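Local coordinates for flagellar hook-associated protein 3 (Bacillus cereus, PDB 5ZIY) that probably forms part of the junction between the bacterial flagellar hook and the filament, as a hook-associated structural protein, at residues N33-T38 and Y128-F133; N40-V45 and Y95-D100; L124-E129 and E191-I196. All coordinates share one frame; numbering follows the deposited sequence.

Contact 1 (N33-T38 and Y128-F133); sequences NVLTQT and YEFKAF. With ZN (zinc ion), chain C.
Val-34 and Leu-35, neighbours on the long helix 8-60, rest against strand 129-133 of a beta hairpin, a small worked example of a helix packing on a two-stranded sheet. Leu-35 lies with its CD2 methyl 3.9 Å from CE2 of Phe-130, the side chains slanting across one another. The methyls of Val-34 divide the work: CG2 is 4.2 Å from Phe-133 CZ, while CG1, anti to the backbone N (chi1 164°), sits 3.6 Å from Ala-132 O. Met-190 of helix 162-204 touches both Leu-35 and Phe-130.

The polar link is indirect. One water donates to Thr-38 OG1 at 2.7 Å and to Ala-132 O at a short 2.5 Å, while Thr-38 OG1 gives its hydrogen to Val-34 O, 2.7 Å away and above the carbonyl plane. Val-34 O also takes the ordinary helical bond from Thr-38 N, so two bonds grip it.

A classic beta bulge, with Ala-132 and Phe-133 both set opposite Val-120, interrupts the strand where it meets Val-34. No direct hydrogen bond crosses here: apolar packing holds the hairpin to the helix, and a doubtfully short water bridge appears to serve the carbonyl of the buried Ala-132.

Contact 2 (N40-V45 and Y95-D100); sequences NTLQGV and YIFGGD
Thr-41 holds OG1 beside its backbone N (chi1 -56°), which leaves CG2 anti to that nitrogen and brings the methyl alongside the ring edge of Phe-97 as the two side chains run past each other. Ile-96 adds a third group, its CG1 wedged between the backbone N and the carbonyl carbon (chi1 54°) before the chain extends to CD1. The motif on one side is a type I beta turn from Tyr-95 to Gly-98, closed by the bond from Gly-98 N to Tyr-95 O; on the other it is a segment of the long helix 8-60. Both belong to the N-terminal helical region of the flagellin family.

The turn offers its two central residues to the helix. Ile-96 and Thr-41 approach tip to tip, with CD1 of the isoleucine 4.0 Å from OG1 of the threonine. That hydroxyl has its polar partner within the helix, hydrogen-bonding with Gln-37 O, and to Ile-96 it presents packing surface alone.

Leu-42, one residue along, slants across the same phenylalanine. Its outer surroundings are Arg-179, Thr-180 and Val-183 of helix 162-204, whereas Phe-97 also touches Leu-139 and Leu-140 of helix 137-155. The ring joins the loop to helices 8-60 and 137-155 in a buried, largely apolar setting.

Around the ring the neighbours differ in approach. Thr-41 CG2 lies at the edge, in the plane, 3.8 Å from CE2 of Phe-97, while Leu-42 CD2 stands 3.8 Å from the adjacent ring atom, Phe-97 CZ.

Contact 3 (L124-E129 and E191-I196); sequences LNDGYE and ETFKTI. With ZN (zinc ion), chain C; ZN (zinc ion), chain E.
Phe-193 on helix 162-204 has by far the most surface buried here, its ring reaching into the loop that joins strands 120-123 and 129-133. Tyr-128 receives it in a T-shaped (edge-to-face) stack: the phenylalanine edge meets the tyrosine face, with ring centroids 5.2 Å apart and planes at 64°. The closest approach is Phe-193 CE2 to Tyr-128 CG, 3.6 Å, above the tyrosine ring and displaced toward its rim. With CG anti to the backbone N, chi1 -178° carries that ring toward Phe-193.

Leu-124 brings CD2 to 3.8 Å from Phe-193 CD2, and Asp-126 sets OD2 3.9 Å from Phe-193 CE1, its carboxylate turned 84° from the ring plane. Asp-126 OD1 serves the loop itself, accepting from Tyr-128 N at 3.1 Å from above the carboxylate plane. This Asx turn overlaps a type I beta turn from Leu-124 to Gly-127. Met-24 of helix 8-60 touches both Leu-124 and Asp-126.

No hydrogen bond crosses the interface. Aromatic and apolar packing, with an aspartate oxygen also near the ring, joins the hairpin tip to the C-terminal helix, while the Asx turn ties the stacking tyrosine to that aspartate.

In the fold
The three contacts show how short hairpin and loop elements are laid along long helices. Contacts 1 and 2 use successive parts of helix 8-60 and touch directly: their centres lie 10 Å apart, Thr-38 CA is 3.8 Å from Ile-96 CD1, and Phe-133 CD1 is 3.7 Å from Ile-96 CA. Along the chain, contact 2 is nested inside the loop closed by contact 1. Contact 3 shares Tyr-128 and Glu-129 with contact 1, centres about 13 Å apart, and takes the hairpin on to helix 162-204. Glu-129 OE2 binds one zinc ion at 2.2 Å; Glu-191 OE2 in contact 3 binds another at 2.0 Å. Contacts 2 and 3 do not touch.

Contact 1 (N33-T38 and Y128-F133)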
loop_
_atom_site.group_PDB
_atom_site.type_symbol
_atom_site.label_atom_id
_atom_site.label_comp_id
_atom_site.label_asym_id
_atom_site.label_seq_id
_atom_site.Cartn_x
_atom_site.Cartn_y
_atom_site.Cartn_z
ATOM N N ASN A 33 0.188 12.837 -1.044
ATOM C CA ASN A 33 0.881 12.165 -2.122
ATOM C C ASN A 33 1.328 10.725 -1.709
ATOM O O ASN A 33 1.130 9.786 -2.436
ATOM C CB ASN A 33 2.036 13.018 -2.582
ATOM C CG ASN A 33 2.912 12.326 -3.575
ATOM O OD1 ASN A 33 2.444 11.848 -4.608
ATOM N ND2 ASN A 33 4.240 12.304 -3.288
ATOM N N VAL A 34 1.901 10.563 -0.528
ATOM C CA VAL A 34 2.360 9.256 -0.080
ATOM C C VAL A 34 1.171 8.309 0.133
ATOM O O VAL A 34 1.192 7.169 -0.292
ATOM C CB VAL A 34 3.171 9.411 1.198
ATOM C CG1 VAL A 34 3.335 8.105 1.886
ATOM C CG2 VAL A 34 4.547 10.017 0.856
ATOM N N LEU A 35 0.112 8.822 0.735
ATOM C CA LEU A 35 -1.100 8.093 0.935
ATOM C C LEU A 35 -1.840 7.725 -0.350
ATOM O O LEU A 35 -2.360 6.615 -0.473
ATOM C CB LEU A 35 -2.035 8.881 1.844
ATOM C CG LEU A 35 -1.538 9.058 3.278
ATOM C CD1 LEU A 35 -2.464 9.961 4.065
ATOM C CD2 LEU A 35 -1.372 7.695 3.974
ATOM N N THR A 36 -1.877 8.631 -1.307
ATOM C CA THR A 36 -2.500 8.296 -2.587
ATOM C C THR A 36 -1.738 7.180 -3.255
ATOM O O THR A 36 -2.333 6.219 -3.717
ATOM C CB THR A 36 -2.576 9.530 -3.471
ATOM O OG1 THR A 36 -3.387 10.462 -2.784
ATOM C CG2 THR A 36 -3.172 9.228 -4.864
ATOM N N GLN A 37 -0.416 7.264 -3.228
ATOM C CA GLN A 37 0.408 6.255 -3.876
ATOM C C GLN A 37 0.200 4.918 -3.200
ATOM O O GLN A 37 0.114 3.891 -3.868
ATOM C CB GLN A 37 1.885 6.652 -3.858
ATOM C CG GLN A 37 2.235 7.768 -4.841
ATOM C CD GLN A 37 3.752 7.870 -5.136
ATOM O OE1 GLN A 37 4.469 6.856 -5.220
ATOM N NE2 GLN A 37 4.231 9.096 -5.303
ATOM N N THR A 38 0.127 4.937 -1.873
ATOM C CA THR A 38 -0.131 3.753 -1.111
ATOM C C THR A 38 -1.475 3.133 -1.481
ATOM O O THR A 38 -1.577 1.927 -1.715
ATOM C CB THR A 38 -0.085 4.047 0.401
ATOM O OG1 THR A 38 1.156 4.702 0.734
ATOM C CG2 THR A 38 -0.230 2.769 1.187
ATOM N N TYR A 128 -0.175 15.889 14.517
ATOM C CA TYR A 128 -0.774 14.629 14.045
ATOM C C TYR A 128 0.283 13.705 13.398
ATOM O O TYR A 128 0.981 14.089 12.483
ATOM C CB TYR A 128 -1.933 14.887 13.072
ATOM C CG TYR A 128 -2.611 13.621 12.583
ATOM C CD1 TYR A 128 -3.585 12.951 13.348
ATOM C CD2 TYR A 128 -2.280 13.092 11.353
ATOM C CE1 TYR A 128 -4.221 11.769 12.858
ATOM C CE2 TYR A 128 -2.877 11.914 10.880
ATOM C CZ TYR A 128 -3.833 11.265 11.615
ATOM O OH TYR A 128 -4.361 10.090 11.054
ATOM N N GLU A 129 0.345 12.479 13.867
ATOM C CA GLU A 129 1.290 11.490 13.378
ATOM C C GLU A 129 0.662 10.310 12.684
ATOM O O GLU A 129 -0.334 9.835 13.099
ATOM C CB GLU A 129 2.053 10.913 14.562
ATOM C CG GLU A 129 2.829 11.922 15.295
ATOM C CD GLU A 129 3.745 11.259 16.276
ATOM O OE1 GLU A 129 3.230 10.461 17.116
ATOM O OE2 GLU A 129 4.967 11.513 16.169
ATOM N N PHE A 130 1.280 9.842 11.616
ATOM C CA PHE A 130 0.863 8.595 10.966
ATOM C C PHE A 130 2.073 7.855 10.405
ATOM O O PHE A 130 3.159 8.420 10.275
ATOM C CB PHE A 130 -0.131 8.863 9.861
ATOM C CG PHE A 130 0.471 9.498 8.643
ATOM C CD1 PHE A 130 0.781 10.845 8.632
ATOM C CD2 PHE A 130 0.695 8.757 7.500
ATOM C CE1 PHE A 130 1.315 11.422 7.490
ATOM C CE2 PHE A 130 1.277 9.334 6.382
ATOM C CZ PHE A 130 1.569 10.660 6.385
ATOM N N LYS A 131 1.867 6.581 10.087
ATOM C CA LYS A 131 2.890 5.739 9.479
ATOM C C LYS A 131 2.899 5.967 8.015
ATOM O O LYS A 131 1.925 5.652 7.355
ATOM C CB LYS A 131 2.596 4.274 9.746
ATOM C CG LYS A 131 2.543 3.942 11.241
ATOM C CD LYS A 131 1.696 2.719 11.466
ATOM C CE LYS A 131 1.671 2.271 12.950
ATOM N NZ LYS A 131 3.058 1.830 13.305
ATOM N N ALA A 132 3.984 6.543 7.503
ATOM C CA ALA A 132 4.114 6.864 6.107
ATOM C C ALA A 132 4.735 5.695 5.327
ATOM O O ALA A 132 4.331 5.446 4.179
ATOM C CB ALA A 132 4.977 8.091 5.934
ATOM N N PHE A 133 5.772 5.049 5.906
ATOM C CA PHE A 133 6.456 3.913 5.247
ATOM C C PHE A 133 6.502 2.763 6.227
ATOM O O PHE A 133 6.896 2.946 7.378
ATOM C CB PHE A 133 7.850 4.300 4.762
ATOM C CG PHE A 133 7.844 5.497 3.878
ATOM C CD1 PHE A 133 7.708 5.351 2.516
ATOM C CD2 PHE A 133 7.961 6.765 4.405
ATOM C CE1 PHE A 133 7.680 6.433 1.687
ATOM C CE2 PHE A 133 7.936 7.898 3.549
ATOM C CZ PHE A 133 7.779 7.722 2.193
HETATM ZN ZN ZN C . 5.815 10.977 18.086
HETATM O O HOH W 1 2.241 4.441 3.157
#

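Contact 2 (N40-V45 and Y95-D100)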
loop_
_atom_site.group_PDB
_atom_site.type_symbol
_atom_site.label_atom_id
_atom_site.label_comp_id
_atom_site.label_asym_id
_atom_site.label_seq_id
_atom_site.Cartn_x
_atom_site.Cartn_y
_atom_site.Cartn_z
ATOM N N ASN A 40 -3.297 3.513 -4.168
ATOM C CA ASN A 40 -3.287 3.084 -5.558
ATOM C C ASN A 40 -2.548 1.745 -5.710
ATOM O O ASN A 40 -2.979 0.900 -6.474
ATOM C CB ASN A 40 -2.644 4.158 -6.470
ATOM C CG ASN A 40 -3.548 5.377 -6.714
ATOM O OD1 ASN A 40 -4.725 5.407 -6.329
ATOM N ND2 ASN A 40 -2.996 6.390 -7.395
ATOM N N THR A 41 -1.445 1.562 -4.974
ATOM C CA THR A 41 -0.686 0.319 -4.962
ATOM C C THR A 41 -1.530 -0.819 -4.381
ATOM O O THR A 41 -1.614 -1.919 -4.951
ATOM C CB THR A 41 0.615 0.519 -4.162
ATOM O OG1 THR A 41 1.324 1.621 -4.746
ATOM C CG2 THR A 41 1.500 -0.722 -4.145
ATOM N N LEU A 42 -2.208 -0.545 -3.280
ATOM C CA LEU A 42 -3.115 -1.521 -2.667
ATOM C C LEU A 42 -4.258 -1.934 -3.581
ATOM O O LEU A 42 -4.616 -3.136 -3.607
ATOM C CB LEU A 42 -3.653 -1.009 -1.309
ATOM C CG LEU A 42 -2.566 -1.007 -0.230
ATOM C CD1 LEU A 42 -2.947 -0.052 0.874
ATOM C CD2 LEU A 42 -2.240 -2.462 0.356
ATOM N N GLN A 43 -4.816 -0.975 -4.325
ATOM C CA GLN A 43 -5.910 -1.273 -5.268
ATOM C C GLN A 43 -5.376 -2.123 -6.434
ATOM O O GLN A 43 -6.042 -3.026 -6.912
ATOM C CB GLN A 43 -6.656 -0.014 -5.761
ATOM C CG GLN A 43 -7.172 0.945 -4.637
ATOM C CD GLN A 43 -8.648 0.860 -4.273
ATOM O OE1 GLN A 43 -9.236 1.881 -3.829
ATOM N NE2 GLN A 43 -9.280 -0.330 -4.455
ATOM N N GLY A 44 -4.145 -1.869 -6.848
ATOM C CA GLY A 44 -3.520 -2.630 -7.868
ATOM C C GLY A 44 -3.302 -4.067 -7.405
ATOM O O GLY A 44 -3.475 -4.983 -8.207
ATOM N N VAL A 45 -2.932 -4.262 -6.131
ATOM C CA VAL A 45 -2.825 -5.601 -5.564
ATOM C C VAL A 45 -4.203 -6.277 -5.473
ATOM O O VAL A 45 -4.333 -7.410 -5.876
ATOM C CB VAL A 45 -2.112 -5.614 -4.200
ATOM C CG1 VAL A 45 -2.020 -7.082 -3.630
ATOM C CG2 VAL A 45 -0.643 -4.983 -4.308
ATOM N N TYR A 95 10.699 2.849 0.628
ATOM C CA TYR A 95 9.665 1.901 0.182
ATOM C C TYR A 95 8.436 1.944 1.057
ATOM O O TYR A 95 8.535 1.805 2.271
ATOM C CB TYR A 95 10.233 0.494 0.134
ATOM C CG TYR A 95 11.329 0.351 -0.895
ATOM C CD1 TYR A 95 11.030 0.106 -2.213
ATOM C CD2 TYR A 95 12.661 0.419 -0.540
ATOM C CE1 TYR A 95 12.040 -0.029 -3.183
ATOM C CE2 TYR A 95 13.700 0.309 -1.525
ATOM C CZ TYR A 95 13.370 0.077 -2.822
ATOM O OH TYR A 95 14.353 -0.076 -3.771
ATOM N N ILE A 96 7.257 2.114 0.466
ATOM C CA ILE A 96 6.071 2.223 1.301
ATOM C C ILE A 96 5.739 0.965 2.083
ATOM O O ILE A 96 5.041 1.031 3.144
ATOM C CB ILE A 96 4.829 2.689 0.519
ATOM C CG1 ILE A 96 4.598 1.806 -0.678
ATOM C CG2 ILE A 96 4.993 4.188 0.021
ATOM C CD1 ILE A 96 3.131 1.855 -1.187
ATOM N N PHE A 97 6.204 -0.175 1.561
ATOM C CA PHE A 97 6.089 -1.479 2.243
ATOM C C PHE A 97 7.423 -2.081 2.673
ATOM O O PHE A 97 7.509 -3.283 3.063
ATOM C CB PHE A 97 5.301 -2.434 1.362
ATOM C CG PHE A 97 3.920 -1.963 1.079
ATOM C CD1 PHE A 97 2.998 -1.858 2.107
ATOM C CD2 PHE A 97 3.520 -1.664 -0.190
ATOM C CE1 PHE A 97 1.703 -1.418 1.850
ATOM C CE2 PHE A 97 2.220 -1.240 -0.444
ATOM C CZ PHE A 97 1.320 -1.107 0.585
ATOM N N GLY A 98 8.439 -1.230 2.740
ATOM C CA GLY A 98 9.749 -1.622 3.226
ATOM C C GLY A 98 10.305 -0.891 4.436
ATOM O O GLY A 98 11.526 -0.915 4.689
ATOM N N GLY A 99 9.421 -0.244 5.193
ATOM C CA GLY A 99 9.789 0.434 6.438
ATOM C C GLY A 99 10.957 1.382 6.309
ATOM O O GLY A 99 11.023 2.189 5.379
ATOM N N ASP A 100 11.915 1.264 7.228
ATOM C CA ASP A 100 12.936 2.289 7.355
ATOM C C ASP A 100 14.256 1.998 6.650
ATOM O O ASP A 100 15.236 2.668 6.907
ATOM C CB ASP A 100 13.178 2.624 8.825
ATOM C CG ASP A 100 13.658 1.435 9.627
ATOM O OD1 ASP A 100 13.560 0.273 9.150
ATOM O OD2 ASP A 100 14.114 1.676 10.754
#

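Contact 3 (L124-E129 and E191-I196)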
loop_
_atom_site.group_PDB
_atom_site.type_symbol
_atom_site.label_atom_id
_atom_site.label_comp_id
_atom_site.label_asym_id
_atom_site.label_seq_id
_atom_site.Cartn_x
_atom_site.Cartn_y
_atom_site.Cartn_z
ATOM N N LEU A 124 2.637 15.830 11.238
ATOM C CA LEU A 124 2.188 17.132 10.775
ATOM C C LEU A 124 2.655 18.250 11.705
ATOM O O LEU A 124 2.982 17.994 12.863
ATOM C CB LEU A 124 0.652 17.151 10.709
ATOM C CG LEU A 124 -0.030 16.728 9.420
ATOM C CD1 LEU A 124 0.738 15.638 8.727
ATOM C CD2 LEU A 124 -1.544 16.384 9.679
ATOM N N ASN A 125 2.643 19.485 11.185
ATOM C CA ASN A 125 3.043 20.681 11.951
ATOM C C ASN A 125 2.260 20.853 13.244
ATOM O O ASN A 125 2.793 21.381 14.195
ATOM C CB ASN A 125 2.847 21.963 11.132
ATOM C CG ASN A 125 3.638 23.157 11.700
ATOM O OD1 ASN A 125 3.108 24.264 11.897
ATOM N ND2 ASN A 125 4.904 22.939 11.926
ATOM N N ASP A 126 0.991 20.439 13.239
ATOM C CA ASP A 126 0.117 20.518 14.408
ATOM C C ASP A 126 0.170 19.280 15.324
ATOM O O ASP A 126 -0.689 19.125 16.191
ATOM C CB ASP A 126 -1.361 20.746 13.968
ATOM C CG ASP A 126 -2.042 19.464 13.474
ATOM O OD1 ASP A 126 -1.352 18.472 13.233
ATOM O OD2 ASP A 126 -3.284 19.434 13.304
ATOM N N GLY A 127 1.125 18.378 15.131
ATOM C CA GLY A 127 1.243 17.218 16.023
ATOM C C GLY A 127 0.689 15.886 15.546
ATOM O O GLY A 127 1.060 14.847 16.105
ATOM N N TYR A 128 -0.175 15.889 14.517
ATOM C CA TYR A 128 -0.774 14.629 14.045
ATOM C C TYR A 128 0.283 13.705 13.398
ATOM O O TYR A 128 0.981 14.089 12.483
ATOM C CB TYR A 128 -1.933 14.887 13.072
ATOM C CG TYR A 128 -2.611 13.621 12.583
ATOM C CD1 TYR A 128 -3.585 12.951 13.348
ATOM C CD2 TYR A 128 -2.280 13.092 11.353
ATOM C CE1 TYR A 128 -4.221 11.769 12.858
ATOM C CE2 TYR A 128 -2.877 11.914 10.880
ATOM C CZ TYR A 128 -3.833 11.265 11.615
ATOM O OH TYR A 128 -4.361 10.090 11.054
ATOM N N GLU A 129 0.345 12.479 13.867
ATOM C CA GLU A 129 1.290 11.490 13.378
ATOM C C GLU A 129 0.662 10.310 12.684
ATOM O O GLU A 129 -0.334 9.835 13.099
ATOM C CB GLU A 129 2.053 10.913 14.562
ATOM C CG GLU A 129 2.829 11.922 15.295
ATOM C CD GLU A 129 3.745 11.259 16.276
ATOM O OE1 GLU A 129 3.230 10.461 17.116
ATOM O OE2 GLU A 129 4.967 11.513 16.169
ATOM N N GLU A 191 -7.850 14.941 4.440
ATOM C CA GLU A 191 -8.740 15.815 3.660
ATOM C C GLU A 191 -9.575 16.737 4.567
ATOM O O GLU A 191 -9.920 17.864 4.182
ATOM C CB GLU A 191 -9.654 14.959 2.751
ATOM C CG GLU A 191 -8.931 14.241 1.598
ATOM C CD GLU A 191 -8.641 15.140 0.404
ATOM O OE1 GLU A 191 -8.622 16.386 0.577
ATOM O OE2 GLU A 191 -8.451 14.608 -0.723
ATOM N N THR A 192 -9.957 16.236 5.740
ATOM C CA THR A 192 -10.642 17.066 6.730
ATOM C C THR A 192 -9.680 18.123 7.267
ATOM O O THR A 192 -10.065 19.280 7.403
ATOM C CB THR A 192 -11.208 16.240 7.918
ATOM O OG1 THR A 192 -11.969 15.145 7.421
ATOM C CG2 THR A 192 -12.077 17.066 8.817
ATOM N N PHE A 193 -8.442 17.732 7.554
ATOM C CA PHE A 193 -7.443 18.704 8.031
ATOM C C PHE A 193 -7.315 19.847 6.996
ATOM O O PHE A 193 -7.357 21.003 7.388
ATOM C CB PHE A 193 -6.064 18.078 8.330
ATOM C CG PHE A 193 -5.956 17.381 9.685
ATOM C CD1 PHE A 193 -6.436 17.964 10.844
ATOM C CD2 PHE A 193 -5.325 16.163 9.787
ATOM C CE1 PHE A 193 -6.313 17.328 12.055
ATOM C CE2 PHE A 193 -5.198 15.519 11.017
ATOM C CZ PHE A 193 -5.711 16.093 12.139
ATOM N N LYS A 194 -7.203 19.512 5.701
ATOM C CA LYS A 194 -7.095 20.518 4.617
ATOM C C LYS A 194 -8.249 21.517 4.621
ATOM O O LYS A 194 -8.030 22.709 4.530
ATOM C CB LYS A 194 -7.030 19.835 3.239
ATOM C CG LYS A 194 -6.455 20.723 2.142
ATOM C CD LYS A 194 -6.352 19.975 0.815
ATOM C CE LYS A 194 -6.086 20.947 -0.326
ATOM N NZ LYS A 194 -6.159 20.254 -1.637
ATOM N N THR A 195 -9.469 20.999 4.759
ATOM C CA THR A 195 -10.692 21.804 4.720
ATOM C C THR A 195 -10.756 22.710 5.928
ATOM O O THR A 195 -11.006 23.892 5.774
ATOM C CB THR A 195 -11.976 20.936 4.660
ATOM O OG1 THR A 195 -11.871 20.032 3.572
ATOM C CG2 THR A 195 -13.235 21.836 4.415
ATOM N N ILE A 196 -10.433 22.172 7.104
ATOM C CA ILE A 196 -10.302 22.978 8.324
ATOM C C ILE A 196 -9.265 24.107 8.119
ATOM O O ILE A 196 -9.574 25.273 8.373
ATOM C CB ILE A 196 -9.898 22.121 9.567
ATOM C CG1 ILE A 196 -11.024 21.152 9.963
ATOM C CG2 ILE A 196 -9.615 23.027 10.744
ATOM C CD1 ILE A 196 -10.592 20.031 10.980
HETATM ZN ZN ZN C . 5.815 10.977 18.086
HETATM ZN ZN ZN E . -7.467 15.875 -1.936
HETATM O O HOH W 2 -9.295 17.312 -2.702
#